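Local coordinates for protein D-alanine--D-alanine ligase (Coxiella burnetii, PDB 3TQT) that probably joins two D-alanine molecules into D-alanyl-D-alanine at the expense of ATP, supplying the dipeptide for peptidoglycan synthesis, at residues G227-C232 against G246-H251. Sequence-based numbering, arbitrary orientation.
Sequences GREIEC and GEIIPH
Strands 228-236 and 241-249 form an antiparallel beta hairpin in the ATP-grasp region, and this contact lies toward its open end. Glu231 and Gly246 are a hydrogen-bonded pair: Gly246 N gives to Glu231 O and Glu231 N to Gly246 O, both at 2.7 Å, the latter donor standing above the carbonyl plane. Two residues on, past the non-hydrogen-bonded pair Ile230 and Glu247, Ile248 N donates to Glu229 O at 3.0 Å, but the strands then diverge. A water fills in, accepting from Glu229 N (2.8 Å) and donating to Ile248 O and to Glu247 OE2. On the face of Ile230 and Glu247, CD1 of Ile230 rests against CB of Glu247 at 3.8 Å. Glu247, with CG anti to the backbone N (chi1 173°), extends to Arg228, whose NH1 makes a salt bridge to OE1 at 3.0 Å; the hydrogen bond within it is weak and bent (125°). The guanidinium and carboxylate planes are 69° apart. On the other face, CG2 of Ile248 packs on CB of Glu229 (3.6 Å) and near OE2 of Glu231. The side chain of Glu231 lies against that of Asp303, a predicted magnesium ligand, consistent with this hairpin bordering the nucleotide and metal site, as in other ATP-grasp ligases.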
loop_
_atom_site.group_PDB
_atom_site.type_symbol
_atom_site.label_atom_id
_atom_site.label_comp_id
_atom_site.label_asym_id
_atom_site.label_seq_id
_atom_site.Cartn_x
_atom_site.Cartn_y
_atom_site.Cartn_z
ATOM N N GLY A 227 19.453 25.341 -2.206
ATOM C CA GLY A 227 20.335 24.228 -2.478
ATOM C C GLY A 227 20.055 23.589 -3.811
ATOM O O GLY A 227 19.124 23.967 -4.517
ATOM N N ARG A 228 20.871 22.603 -4.150
ATOM C CA ARG A 228 20.738 21.938 -5.425
ATOM C C ARG A 228 19.832 20.724 -5.293
ATOM O O ARG A 228 19.812 20.058 -4.256
ATOM C CB ARG A 228 22.114 21.530 -5.950
ATOM C CG ARG A 228 23.050 22.706 -6.136
ATOM C CD ARG A 228 24.064 22.407 -7.208
ATOM N NE ARG A 228 25.248 21.745 -6.687
ATOM C CZ ARG A 228 26.154 21.144 -7.453
ATOM N NH1 ARG A 228 25.990 21.099 -8.772
ATOM N NH2 ARG A 228 27.214 20.575 -6.898
ATOM N N GLU A 229 19.067 20.453 -6.346
ATOM C CA GLU A 229 18.218 19.270 -6.379
ATOM C C GLU A 229 18.997 18.147 -7.030
ATOM O O GLU A 229 19.200 18.141 -8.244
ATOM C CB GLU A 229 16.929 19.550 -7.141
ATOM C CG GLU A 229 16.171 20.744 -6.589
ATOM C CD GLU A 229 14.686 20.611 -6.781
ATOM O OE1 GLU A 229 14.177 19.473 -6.700
ATOM O OE2 GLU A 229 14.029 21.643 -7.016
ATOM N N ILE A 230 19.445 17.214 -6.196
ATOM C CA ILE A 230 20.308 16.124 -6.622
ATOM C C ILE A 230 19.486 14.844 -6.602
ATOM O O ILE A 230 18.634 14.655 -5.725
ATOM C CB ILE A 230 21.512 15.994 -5.682
ATOM C CG1 ILE A 230 22.291 17.321 -5.635
ATOM C CG2 ILE A 230 22.407 14.821 -6.099
ATOM C CD1 ILE A 230 22.782 17.795 -6.982
ATOM N N GLU A 231 19.701 13.984 -7.589
ATOM C CA GLU A 231 18.948 12.747 -7.658
ATOM C C GLU A 231 19.905 11.575 -7.718
ATOM O O GLU A 231 21.056 11.720 -8.122
ATOM C CB GLU A 231 18.037 12.748 -8.877
ATOM C CG GLU A 231 17.119 13.948 -8.935
ATOM C CD GLU A 231 16.174 13.872 -10.107
ATOM O OE1 GLU A 231 16.454 13.083 -11.032
ATOM O OE2 GLU A 231 15.148 14.579 -10.089
ATOM N N CYS A 232 19.423 10.416 -7.293
ATOM C CA CYS A 232 20.238 9.218 -7.297
ATOM C C CYS A 232 19.342 8.028 -7.599
ATOM O O CYS A 232 18.291 7.854 -6.981
ATOM C CB CYS A 232 20.934 9.052 -5.946
ATOM S SG CYS A 232 22.050 7.644 -5.850
ATOM N N GLY A 246 22.774 12.663 -10.020
ATOM C CA GLY A 246 22.503 13.578 -11.111
ATOM C C GLY A 246 21.906 14.835 -10.519
ATOM O O GLY A 246 21.631 14.892 -9.316
ATOM N N GLU A 247 21.704 15.844 -11.356
ATOM C CA GLU A 247 21.115 17.085 -10.892
ATOM C C GLU A 247 20.002 17.533 -11.812
ATOM O O GLU A 247 20.043 17.319 -13.023
ATOM C CB GLU A 247 22.164 18.185 -10.759
ATOM C CG GLU A 247 21.566 19.562 -10.444
ATOM C CD GLU A 247 22.623 20.614 -10.166
ATOM O OE1 GLU A 247 23.751 20.479 -10.677
ATOM O OE2 GLU A 247 22.325 21.573 -9.425
ATOM N N ILE A 248 18.995 18.157 -11.223
ATOM C CA ILE A 248 17.941 18.746 -12.010
ATOM C C ILE A 248 17.857 20.198 -11.599
ATOM O O ILE A 248 18.026 20.528 -10.424
ATOM C CB ILE A 248 16.588 18.046 -11.779
ATOM C CG1 ILE A 248 15.557 18.516 -12.810
ATOM C CG2 ILE A 248 16.085 18.290 -10.364
ATOM C CD1 ILE A 248 14.185 17.873 -12.659
ATOM N N ILE A 249 17.635 21.062 -12.574
ATOM C CA ILE A 249 17.482 22.483 -12.299
ATOM C C ILE A 249 16.148 22.947 -12.849
ATOM O O ILE A 249 15.979 23.096 -14.060
ATOM C CB ILE A 249 18.602 23.327 -12.912
ATOM C CG1 ILE A 249 19.976 22.762 -12.546
ATOM C CG2 ILE A 249 18.466 24.795 -12.469
ATOM C CD1 ILE A 249 20.466 21.693 -13.508
ATOM N N PRO A 250 15.185 23.151 -11.951
ATOM C CA PRO A 250 13.887 23.704 -12.334
ATOM C C PRO A 250 14.072 25.005 -13.096
ATOM O O PRO A 250 14.958 25.795 -12.761
ATOM C CB PRO A 250 13.198 23.960 -10.985
ATOM C CG PRO A 250 14.265 23.742 -9.923
ATOM C CD PRO A 250 15.239 22.793 -10.525
ATOM N N HIS A 251 13.260 25.207 -14.130
ATOM C CA HIS A 251 13.300 26.440 -14.901
ATOM C C HIS A 251 12.446 27.512 -14.233
ATOM O O HIS A 251 11.341 27.226 -13.773
ATOM C CB HIS A 251 12.813 26.192 -16.325
ATOM C CG HIS A 251 13.759 25.383 -17.153
ATOM N ND1 HIS A 251 13.422 24.884 -18.391
ATOM C CD2 HIS A 251 15.033 24.989 -16.920
ATOM C CE1 HIS A 251 14.448 24.214 -18.888
ATOM N NE2 HIS A 251 15.439 24.265 -18.013
HETATM O O HOH W 1 19.589 21.899 -8.682
#